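Side-chain contacts in succinylglutamate desuccinylase (Vibrio parahaemolyticus, PDB 2BCO), which probably hydrolyses N-succinylglutamate to succinate and glutamate, the last step of the arginine succinyltransferase pathway of arginine breakdown, with one zinc ion per subunit: residues Thr144-Lys147 with Thr148-His151; Leu133-Leu136 with Val137-Phe140. One frame throughout, in Å; residues are numbered along the deposited sequence.

Contact 1: Thr144-Lys147 with Thr148-His151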
loop_
_atom_site.group_PDB
_atom_site.type_symbol
_atom_site.label_atom_id
_atom_site.label_comp_id
_atom_site.label_asym_id
_atom_site.label_seq_id
_atom_site.Cartn_x
_atom_site.Cartn_y
_atom_site.Cartn_z
ATOM N N THR A 144 16.270 14.078 5.248
ATOM C CA THR A 144 16.573 13.103 4.209
ATOM C C THR A 144 16.238 13.813 2.914
ATOM O O THR A 144 15.328 14.637 2.876
ATOM C CB THR A 144 15.693 11.828 4.300
ATOM O OG1 THR A 144 14.333 12.148 3.975
ATOM C CG2 THR A 144 15.751 11.234 5.695
ATOM N N GLU A 145 16.974 13.522 1.851
ATOM C CA GLU A 145 16.674 14.161 0.582
ATOM C C GLU A 145 15.418 13.522 0.005
ATOM O O GLU A 145 15.258 12.304 0.034
ATOM C CB GLU A 145 17.842 14.005 -0.387
ATOM C CG GLU A 145 18.984 14.972 -0.137
ATOM C CD GLU A 145 18.555 16.424 -0.259
ATOM O OE1 GLU A 145 17.996 16.975 0.719
ATOM O OE2 GLU A 145 18.762 17.010 -1.343
ATOM N N PRO A 146 14.501 14.344 -0.508
ATOM C CA PRO A 146 13.245 13.864 -1.097
ATOM C C PRO A 146 13.413 12.721 -2.097
ATOM O O PRO A 146 12.604 11.795 -2.127
ATOM C CB PRO A 146 12.672 15.125 -1.748
ATOM C CG PRO A 146 13.130 16.215 -0.789
ATOM C CD PRO A 146 14.569 15.822 -0.525
ATOM N N LYS A 147 14.464 12.784 -2.909
ATOM C CA LYS A 147 14.705 11.757 -3.919
ATOM C C LYS A 147 14.980 10.371 -3.355
ATOM O O LYS A 147 14.829 9.373 -4.054
ATOM C CB LYS A 147 15.854 12.171 -4.851
ATOM C CG LYS A 147 17.162 12.510 -4.157
ATOM C CD LYS A 147 18.199 12.988 -5.171
ATOM C CE LYS A 147 19.457 13.487 -4.484
ATOM N NZ LYS A 147 19.977 12.479 -3.525
ATOM N N THR A 148 15.379 10.315 -2.092
ATOM C CA THR A 148 15.667 9.049 -1.433
ATOM C C THR A 148 14.424 8.420 -0.789
ATOM O O THR A 148 14.439 7.252 -0.423
ATOM C CB THR A 148 16.705 9.241 -0.311
ATOM O OG1 THR A 148 16.071 9.851 0.827
ATOM C CG2 THR A 148 17.846 10.145 -0.792
ATOM N N ARG A 149 13.346 9.184 -0.667
ATOM C CA ARG A 149 12.142 8.693 -0.001
ATOM C C ARG A 149 11.211 7.716 -0.727
ATOM O O ARG A 149 10.790 7.943 -1.869
ATOM C CB ARG A 149 11.339 9.888 0.490
ATOM C CG ARG A 149 12.127 10.793 1.411
ATOM C CD ARG A 149 11.414 12.109 1.599
ATOM N NE ARG A 149 12.232 13.098 2.296
ATOM C CZ ARG A 149 11.916 14.388 2.369
ATOM N NH1 ARG A 149 10.806 14.823 1.784
ATOM N NH2 ARG A 149 12.699 15.238 3.028
ATOM N N TRP A 150 10.880 6.634 -0.021
ATOM C CA TRP A 150 9.991 5.590 -0.526
ATOM C C TRP A 150 8.982 5.198 0.543
ATOM O O TRP A 150 9.294 5.179 1.728
ATOM C CB TRP A 150 10.764 4.315 -0.889
ATOM C CG TRP A 150 11.662 4.407 -2.083
ATOM C CD1 TRP A 150 12.780 5.172 -2.213
ATOM C CD2 TRP A 150 11.552 3.638 -3.291
ATOM N NE1 TRP A 150 13.389 4.913 -3.417
ATOM C CE2 TRP A 150 12.669 3.971 -4.091
ATOM C CE3 TRP A 150 10.649 2.672 -3.749
ATOM C CZ2 TRP A 150 12.875 3.402 -5.357
ATOM C CZ3 TRP A 150 10.861 2.101 -5.009
ATOM C CH2 TRP A 150 11.975 2.456 -5.787
ATOM N N HIS A 151 7.770 4.878 0.116
ATOM C CA HIS A 151 6.748 4.421 1.037
ATOM C C HIS A 151 5.909 3.372 0.337
ATOM O O HIS A 151 5.159 3.664 -0.591
ATOM C CB HIS A 151 5.839 5.554 1.519
ATOM C CG HIS A 151 4.857 5.115 2.565
ATOM N ND1 HIS A 151 3.994 5.985 3.196
ATOM C CD2 HIS A 151 4.611 3.892 3.095
ATOM C CE1 HIS A 151 3.258 5.317 4.068
ATOM N NE2 HIS A 151 3.611 4.045 4.027
HETATM O O HOH W 1 15.394 6.701 -4.564
#
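The carbonyl oxygen of Glu145 accepts two bonds from Thr148: OG1 donates to Glu145 O at 2.7 Å, lying in the carbonyl plane, while Thr148 N reaches Glu145 O at 2.9 Å from above that plane. Thr148 can bring both donors to one acceptor because chi1 (76°) holds OG1 between its own backbone N and carbonyl carbon. One residue on, Arg149 N donates to Pro146 O at 3.1 Å, so the turn closes on successive i to i+3 bonds. The Arg149 side chain runs extended from CG to NE and grips Thr144 side-on. NE gives a fairly straight bond (164°) to Thr144 OG1, at 2.9 Å and within the guanidinium plane; NH2 takes Thr144 O at 2.7 Å, but more bent (133°). Pro146 lies alongside, its CA 3.5 Å above one guanidinium face, toward the rim. A water accepts from Trp150 NE1 and donates to Lys147 O, bridging strand and turn. Outside the turn, Thr144 OG1 also bonds Tyr141 O, Thr148 OG1 bonds Asn55 ND2 and Arg149 NH1 bonds Tyr211 O. The guanidinium is thus held by neutral oxygens, with Glu145 OE1 still 6.0 Å from Arg149 NH2, and the positive charge of Arg149 would probably polarise the Thr144 carbonyl.

Contact 2: Leu133-Leu136 with Val137-Phe140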
loop_
_atom_site.group_PDB
_atom_site.type_symbol
_atom_site.label_atom_id
_atom_site.label_comp_id
_atom_site.label_asym_id
_atom_site.label_seq_id
_atom_site.Cartn_x
_atom_site.Cartn_y
_atom_site.Cartn_z
ATOM N N LEU A 133 0.813 7.716 13.162
ATOM C CA LEU A 133 1.504 7.337 11.934
ATOM C C LEU A 133 2.090 8.550 11.207
ATOM O O LEU A 133 3.187 8.476 10.643
ATOM C CB LEU A 133 0.560 6.553 11.012
ATOM C CG LEU A 133 0.108 5.198 11.595
ATOM C CD1 LEU A 133 -0.956 4.566 10.714
ATOM C CD2 LEU A 133 1.308 4.265 11.731
ATOM N N LYS A 134 1.372 9.668 11.233
ATOM C CA LYS A 134 1.864 10.877 10.580
ATOM C C LYS A 134 3.160 11.318 11.248
ATOM O O LYS A 134 4.048 11.861 10.592
ATOM C CB LYS A 134 0.839 12.011 10.665
ATOM C CG LYS A 134 -0.526 11.692 10.098
ATOM C CD LYS A 134 -1.416 12.919 10.171
ATOM C CE LYS A 134 -2.794 12.641 9.607
ATOM N NZ LYS A 134 -3.668 13.851 9.683
ATOM N N LEU A 135 3.251 11.088 12.556
ATOM C CA LEU A 135 4.441 11.439 13.334
ATOM C C LEU A 135 5.633 10.556 12.943
ATOM O O LEU A 135 6.748 11.041 12.780
ATOM C CB LEU A 135 4.146 11.280 14.831
ATOM C CG LEU A 135 3.706 12.485 15.671
ATOM C CD1 LEU A 135 2.966 13.502 14.830
ATOM C CD2 LEU A 135 2.843 11.992 16.836
ATOM N N LEU A 136 5.387 9.252 12.807
ATOM C CA LEU A 136 6.434 8.303 12.426
ATOM C C LEU A 136 7.005 8.661 11.059
ATOM O O LEU A 136 8.203 8.524 10.822
ATOM C CB LEU A 136 5.874 6.887 12.364
ATOM C CG LEU A 136 5.236 6.326 13.630
ATOM C CD1 LEU A 136 4.793 4.900 13.366
ATOM C CD2 LEU A 136 6.231 6.367 14.781
ATOM N N VAL A 137 6.138 9.103 10.155
ATOM C CA VAL A 137 6.565 9.475 8.819
ATOM C C VAL A 137 7.475 10.685 8.907
ATOM O O VAL A 137 8.560 10.713 8.314
ATOM C CB VAL A 137 5.353 9.824 7.915
ATOM C CG1 VAL A 137 5.830 10.479 6.625
ATOM C CG2 VAL A 137 4.566 8.567 7.599
ATOM N N ARG A 138 7.019 11.686 9.657
ATOM C CA ARG A 138 7.770 12.912 9.839
ATOM C C ARG A 138 9.168 12.632 10.390
ATOM O O ARG A 138 10.163 13.090 9.824
ATOM C CB ARG A 138 7.020 13.845 10.790
ATOM C CG ARG A 138 7.662 15.214 10.970
ATOM C CD ARG A 138 7.141 15.872 12.234
ATOM N NE ARG A 138 7.498 15.101 13.424
ATOM C CZ ARG A 138 7.025 15.350 14.642
ATOM N NH1 ARG A 138 6.171 16.348 14.828
ATOM N NH2 ARG A 138 7.407 14.612 15.677
ATOM N N ASP A 139 9.241 11.872 11.484
ATOM C CA ASP A 139 10.524 11.562 12.113
ATOM C C ASP A 139 11.474 10.769 11.226
ATOM O O ASP A 139 12.689 10.971 11.266
ATOM C CB ASP A 139 10.313 10.785 13.417
ATOM C CG ASP A 139 9.681 11.633 14.510
ATOM O OD1 ASP A 139 9.503 12.860 14.304
ATOM O OD2 ASP A 139 9.362 11.064 15.581
ATOM N N PHE A 140 10.924 9.863 10.429
ATOM C CA PHE A 140 11.741 9.041 9.558
ATOM C C PHE A 140 12.297 9.806 8.357
ATOM O O PHE A 140 13.452 9.622 7.989
ATOM C CB PHE A 140 10.927 7.842 9.078
ATOM C CG PHE A 140 11.720 6.858 8.276
ATOM C CD1 PHE A 140 12.724 6.098 8.873
ATOM C CD2 PHE A 140 11.470 6.690 6.916
ATOM C CE1 PHE A 140 13.464 5.178 8.126
ATOM C CE2 PHE A 140 12.203 5.774 6.158
ATOM C CZ PHE A 140 13.205 5.015 6.766
#
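Leu135 and Arg138, three residues apart on helix 125-141, meet with the leucine over one face of the guanidinium: Leu135 CD1 stands 4.2 Å above the plane, offset toward the rim, and Leu135 CG is 4.3 Å from Arg138 NH2. This is a loose apolar cover, not a tight stack. The arginine leaves the backbone with CG anti to N (chi1 -175°) and then bends at chi3 (63°), which turns its planar end toward Asp139. There NE and NH2 approach side-on, and both donate to a single oxygen, Asp139 OD1, each at 3.1 Å. The carboxylate oxygen lies in the guanidinium plane, whereas the two nitrogens stand out of the carboxylate plane on the same face, so the salt bridge is planar from the arginine's side alone.

The aspartate also sits over the preceding turn, its CG 3.5 Å from Leu135 O, the carbonyl that receives Asp139 N at 2.9 Å in a nearly straight bond (172°). On the inner side, Val137 CG2 comes within 3.3 Å of Leu133 O, and Phe140 CB packs equally close to Leu136 O. The phenyl ring itself leads away from this turn to strands 55-60 and 90-95, where it touches Ile57 and Leu92. Leu133 and Leu136 rest on Ile94, and Val137 reaches Phe203 and Tyr211 of helix 203-211. Four successive i to i+4 backbone bonds, from Val137 N to Leu133 O through Phe140 N to Leu136 O, mark an alpha-helix; buried Leu133, Val137 and Phe140 against exposed Leu135, Arg138 and Asp139 make it amphipathic, its apolar face laid on strands 55-60 and 90-95 and on helix 203-211, within the zinc-dependent AspA/AstE catalytic domain.

Contact 2 precedes contact 1 along the chain, and their centres lie about 13 Å apart. Helix 125-141, which carries contact 2, leads through the turn of contact 1 into strand 149-157, so the pair traces one helix-to-strand passage of the catalytic domain. Residues 133-140 are partly buried, with the side chain of Leu133 about 12 Å from the zinc ion; residues 144-151 make a surface contact away from the annotated sites. Both meet strand 55-60, through Val137 and Phe140 in one and Thr144, Trp150 and His151 in the other. Arginine chemistry separates them: Arg138 pairs with a carboxylate, whereas Arg149 binds a hydroxyl and carbonyls.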